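NADP-dependent 2-hydroxyacid dehydrogenase (Rhizobium etli, PDB 4XCV) probably catalyses the NADPH-dependent interconversion of 2-oxoacids and 2-hydroxyacids, as a member of the D-isomer-specific 2-hydroxyacid dehydrogenase family. Local coordinates at residues V107-Q110 with C111-L115; F294-V297 with E298-A302. All blocks are in the same frame, centred on the assembly; numbering follows the deposited sequence.

Both contacts are local, each between adjacent turns of one helix, in different halves of a two-domain dehydrogenase. From the N terminus, the chain first builds the five-stranded parallel sheet, then enters helix 100-116, where interaction 1 joins consecutive turns without closing any long loop. It next builds the seven-stranded sheet of the NADPH-binding domain and returns in helix 292-305, where interaction 2 pairs adjacent turns against the first sheet. The two follow in series, neither nesting nor crossing, with centres 34 Å apart on opposite sides of the chain's centre. Interaction 1 faces the nucleotide-binding sheet and the second subunit; interaction 2 lies on the last helix, which packs on the five-stranded sheet.

Interaction 1 (V107-Q110 with C111-L115); sequences VVMQ and CLMHL
The imidazole of His114 meets the carbonyl of Gln110 at its edge, near the ring plane, with CD2 of His114 3.2 Å from O of Gln110, while Phe279 packs against the histidine edge-to-face. The same carbonyl accepts the backbone N-H of His114, one link in the i to i+4 pattern of helix 100-116, which packs on the Rossmann-type sheet of the NADPH-binding domain. The amide of Gln110 is the other flat group. Its chain bends at CG (chi2 -66°) and runs side by side with that of Met113, whose methyl CE sits over one face of the amide, 3.2 Å from OE1 of Gln110. The polar ends of Gln110 and His114 find a common partner outside these turns: Ser257 OG is hydrogen-bonded to Gln110 OE1 and to His114 NE2, so one hydroxyl links two successive turns of the helix to the sheet strand that carries it.

The other side chains pair along the helix. Val107 and Cys111 face the domain interior, reaching strand 196-199 and helix 150-162, and CG1 of Val107 lies 4.3 Å from SG of Cys111. Val108 and Leu112 run side by side in the same direction, touching through CG1 of Val108 and CD1 of Leu112 at 3.7 Å; that methyl of Val108 stands opposite the backbone N (chi1 166°), beside the carbonyl carbon. Around this pair, Val108 meets Leu159 and Met162 as well as Met162 of the second subunit, and Leu112 meets Phe164. Met109 and Met113 belong to the dimer interface, where Met109 packs on Leu112 of the second subunit and Met113 on its own counterpart there. Within the chain, the terminal methyl CE of Met113 lies 4.2 Å from CG of Met109.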
loop_
_atom_site.group_PDB
_atom_site.type_symbol
_atom_site.label_atom_id
_atom_site.label_comp_id
_atom_site.label_asym_id
_atom_site.label_seq_id
_atom_site.Cartn_x
_atom_site.Cartn_y
_atom_site.Cartn_z
ATOM N N VAL A 107 -6.115 4.532 -1.489
ATOM C CA VAL A 107 -6.997 3.384 -1.339
ATOM C C VAL A 107 -6.189 2.117 -1.082
ATOM O O VAL A 107 -6.539 1.327 -0.206
ATOM C CB VAL A 107 -7.878 3.211 -2.598
ATOM C CG1 VAL A 107 -8.611 1.867 -2.611
ATOM C CG2 VAL A 107 -8.875 4.351 -2.734
ATOM N N VAL A 108 -5.158 1.882 -1.882
ATOM C CA VAL A 108 -4.364 0.666 -1.705
ATOM C C VAL A 108 -3.696 0.673 -0.329
ATOM O O VAL A 108 -3.679 -0.348 0.370
ATOM C CB VAL A 108 -3.337 0.508 -2.833
ATOM C CG1 VAL A 108 -2.282 -0.538 -2.503
ATOM C CG2 VAL A 108 -4.066 0.202 -4.123
ATOM N N MET A 109 -3.147 1.829 0.101
ATOM C CA MET A 109 -2.515 1.898 1.416
ATOM C C MET A 109 -3.502 1.575 2.511
ATOM O O MET A 109 -3.172 0.806 3.408
ATOM C CB MET A 109 -1.930 3.305 1.637
ATOM C CG MET A 109 -1.098 3.415 2.905
ATOM S SD MET A 109 -0.461 5.088 3.118
ATOM C CE MET A 109 -1.966 5.929 3.430
ATOM N N GLN A 110 -4.706 2.131 2.447
ATOM C CA GLN A 110 -5.687 1.860 3.484
ATOM C C GLN A 110 -6.091 0.415 3.494
ATOM O O GLN A 110 -6.190 -0.220 4.540
ATOM C CB GLN A 110 -6.923 2.736 3.323
ATOM C CG GLN A 110 -6.623 4.240 3.458
ATOM C CD GLN A 110 -6.173 4.686 4.823
ATOM O OE1 GLN A 110 -6.364 4.066 5.838
ATOM N NE2 GLN A 110 -5.435 5.838 4.825
ATOM N N CYS A 111 -6.331 -0.169 2.329
ATOM C CA CYS A 111 -6.672 -1.600 2.282
ATOM C C CYS A 111 -5.567 -2.468 2.823
ATOM O O CYS A 111 -5.844 -3.428 3.553
ATOM C CB CYS A 111 -7.030 -2.029 0.840
ATOM S SG CYS A 111 -8.606 -1.358 0.238
ATOM N N LEU A 112 -4.318 -2.137 2.494
ATOM C CA LEU A 112 -3.191 -2.892 3.048
ATOM C C LEU A 112 -3.060 -2.718 4.561
ATOM O O LEU A 112 -2.799 -3.697 5.279
ATOM C CB LEU A 112 -1.885 -2.553 2.327
ATOM C CG LEU A 112 -1.776 -2.965 0.880
ATOM C CD1 LEU A 112 -0.544 -2.332 0.229
ATOM C CD2 LEU A 112 -1.690 -4.483 0.741
ATOM N N MET A 113 -3.271 -1.505 5.068
ATOM C CA MET A 113 -3.150 -1.294 6.507
ATOM C C MET A 113 -4.207 -2.094 7.259
ATOM O O MET A 113 -3.951 -2.605 8.359
ATOM C CB MET A 113 -3.209 0.205 6.858
ATOM C CG MET A 113 -1.946 0.937 6.463
ATOM S SD MET A 113 -1.796 2.619 7.066
ATOM C CE MET A 113 -3.327 3.325 6.470
ATOM N N HIS A 114 -5.390 -2.224 6.709
ATOM C CA HIS A 114 -6.418 -3.074 7.321
ATOM C C HIS A 114 -6.097 -4.549 7.145
ATOM O O HIS A 114 -6.240 -5.330 8.112
ATOM C CB HIS A 114 -7.790 -2.748 6.768
ATOM C CG HIS A 114 -8.324 -1.493 7.351
ATOM N ND1 HIS A 114 -8.762 -1.415 8.655
ATOM C CD2 HIS A 114 -8.405 -0.256 6.834
ATOM C CE1 HIS A 114 -9.133 -0.164 8.890
ATOM N NE2 HIS A 114 -8.934 0.553 7.804
ATOM N N LEU A 115 -5.617 -4.948 5.988
ATOM C CA LEU A 115 -5.253 -6.340 5.764
ATOM C C LEU A 115 -4.163 -6.781 6.734
ATOM O O LEU A 115 -4.234 -7.905 7.291
ATOM C CB LEU A 115 -4.728 -6.516 4.333
ATOM C CG LEU A 115 -4.317 -7.928 3.948
ATOM C CD1 LEU A 115 -5.481 -8.868 3.778
ATOM C CD2 LEU A 115 -3.474 -7.911 2.674
#

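Interaction 2 (F294-V297 with E298-A302); sequences FRHV and EMQIA
Phe294 gives its carbonyl O to the backbone N-H of Glu298, whose CG also rests 3.2 Å from that oxygen, while the phenyl ring turns away toward Leu52 and helix 16-23. Next, Arg295 grips the Glu298 carboxylate side-on in a two-pronged salt bridge. NE reaches OE1 of Glu298 at 2.8 Å from above the carboxylate plane; NH1 meets OE2 of Glu298 at 2.9 Å on its syn side but tilted well out of that plane, the N-H almost straight at 177°. Both oxygens lie near the guanidinium plane, and bends at chi2 and chi3 (-57° and 86°) curl the arginine back beside its partner. OE2 also accepts the backbone N-H of Phe27. A glutamine here, without the negative charge, would probably leave the Arg295 guanidinium without its ionic mate and less firmly fixed. The His296 ring and the Gln300 side chain cross at a slant, CE1 of His296 4.1 Å from CG of Gln300, and a water bridges ND1 of His296, at 3.0 Å, to NE2 of Gln300, whose OE1 is held by the backbone N-H of Gln311. Finally, Val297 places CG1 3.8 Å from CD1 of Ile301, both side chains packing on Phe71. This is an amphipathic helix, with an i to i+3 salt bridge on its partly exposed flank and its apolar side laid on the parallel sheet of the N-terminal domain.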
loop_
_atom_site.group_PDB
_atom_site.type_symbol
_atom_site.label_atom_id
_atom_site.label_comp_id
_atom_site.label_asym_id
_atom_site.label_seq_id
_atom_site.Cartn_x
_atom_site.Cartn_y
_atom_site.Cartn_z
ATOM N N PHE A 294 -6.659 25.068 -13.386
ATOM C CA PHE A 294 -6.576 26.043 -14.452
ATOM C C PHE A 294 -6.025 25.416 -15.704
ATOM O O PHE A 294 -6.524 25.690 -16.772
ATOM C CB PHE A 294 -5.769 27.262 -13.962
ATOM C CG PHE A 294 -6.460 27.939 -12.852
ATOM C CD1 PHE A 294 -7.429 28.861 -13.137
ATOM C CD2 PHE A 294 -6.290 27.538 -11.535
ATOM C CE1 PHE A 294 -8.179 29.426 -12.150
ATOM C CE2 PHE A 294 -7.051 28.102 -10.535
ATOM C CZ PHE A 294 -7.986 29.068 -10.869
ATOM N N ARG A 295 -5.041 24.534 -15.595
ATOM C CA ARG A 295 -4.602 23.818 -16.775
ATOM C C ARG A 295 -5.719 22.988 -17.419
ATOM O O ARG A 295 -5.859 22.937 -18.647
ATOM C CB ARG A 295 -3.425 22.892 -16.443
ATOM C CG ARG A 295 -2.166 23.569 -15.978
ATOM C CD ARG A 295 -1.611 24.590 -16.949
ATOM N NE ARG A 295 -2.218 25.915 -16.762
ATOM C CZ ARG A 295 -1.955 26.766 -15.780
ATOM N NH1 ARG A 295 -2.573 27.958 -15.755
ATOM N NH2 ARG A 295 -1.053 26.473 -14.828
ATOM N N HIS A 296 -6.534 22.372 -16.571
ATOM C CA HIS A 296 -7.691 21.583 -17.053
ATOM C C HIS A 296 -8.706 22.449 -17.810
ATOM O O HIS A 296 -9.182 22.100 -18.898
ATOM C CB HIS A 296 -8.321 20.886 -15.816
ATOM C CG HIS A 296 -9.782 20.605 -15.932
ATOM N ND1 HIS A 296 -10.297 19.532 -16.610
ATOM C CD2 HIS A 296 -10.843 21.274 -15.416
ATOM C CE1 HIS A 296 -11.616 19.540 -16.502
ATOM N NE2 HIS A 296 -11.971 20.604 -15.802
ATOM N N VAL A 297 -9.037 23.602 -17.238
ATOM C CA VAL A 297 -10.017 24.470 -17.854
ATOM C C VAL A 297 -9.484 24.991 -19.195
ATOM O O VAL A 297 -10.179 25.025 -20.225
ATOM C CB VAL A 297 -10.448 25.643 -16.944
ATOM C CG1 VAL A 297 -11.321 26.579 -17.725
ATOM C CG2 VAL A 297 -11.165 25.118 -15.707
ATOM N N GLU A 298 -8.217 25.420 -19.182
ATOM C CA GLU A 298 -7.573 25.906 -20.408
ATOM C C GLU A 298 -7.604 24.845 -21.535
ATOM O O GLU A 298 -7.870 25.188 -22.686
ATOM C CB GLU A 298 -6.135 26.316 -20.099
ATOM C CG GLU A 298 -6.015 27.577 -19.254
ATOM C CD GLU A 298 -4.628 27.690 -18.638
ATOM O OE1 GLU A 298 -3.741 26.810 -18.909
ATOM O OE2 GLU A 298 -4.382 28.659 -17.878
ATOM N N MET A 299 -7.332 23.615 -21.182
ATOM C CA MET A 299 -7.323 22.520 -22.154
ATOM C C MET A 299 -8.705 22.301 -22.716
ATOM O O MET A 299 -8.858 22.055 -23.913
ATOM C CB MET A 299 -6.827 21.231 -21.522
ATOM C CG MET A 299 -7.150 19.986 -22.310
ATOM S SD MET A 299 -6.218 18.629 -21.626
ATOM C CE MET A 299 -6.103 19.057 -19.962
ATOM N N GLN A 300 -9.732 22.332 -21.853
ATOM C CA GLN A 300 -11.096 22.142 -22.361
ATOM C C GLN A 300 -11.565 23.272 -23.236
ATOM O O GLN A 300 -12.282 23.071 -24.215
ATOM C CB GLN A 300 -12.071 21.849 -21.205
ATOM C CG GLN A 300 -11.737 20.550 -20.479
ATOM C CD GLN A 300 -11.835 19.327 -21.362
ATOM O OE1 GLN A 300 -12.708 19.233 -22.218
ATOM N NE2 GLN A 300 -10.913 18.417 -21.204
ATOM N N ILE A 301 -11.157 24.499 -22.885
ATOM C CA ILE A 301 -11.452 25.658 -23.756
ATOM C C ILE A 301 -10.795 25.443 -25.108
ATOM O O ILE A 301 -11.447 25.740 -26.136
ATOM C CB ILE A 301 -10.974 26.954 -23.073
ATOM C CG1 ILE A 301 -11.909 27.306 -21.942
ATOM C CG2 ILE A 301 -10.924 28.121 -24.075
ATOM C CD1 ILE A 301 -11.426 28.454 -21.047
ATOM N N ALA A 302 -9.536 24.974 -25.121
ATOM C CA ALA A 302 -8.847 24.764 -26.411
ATOM C C ALA A 302 -9.619 23.746 -27.248
ATOM O O ALA A 302 -9.823 23.968 -28.438
ATOM C CB ALA A 302 -7.419 24.309 -26.193
HETATM O O HOH W 1 -8.932 18.300 -19.033
#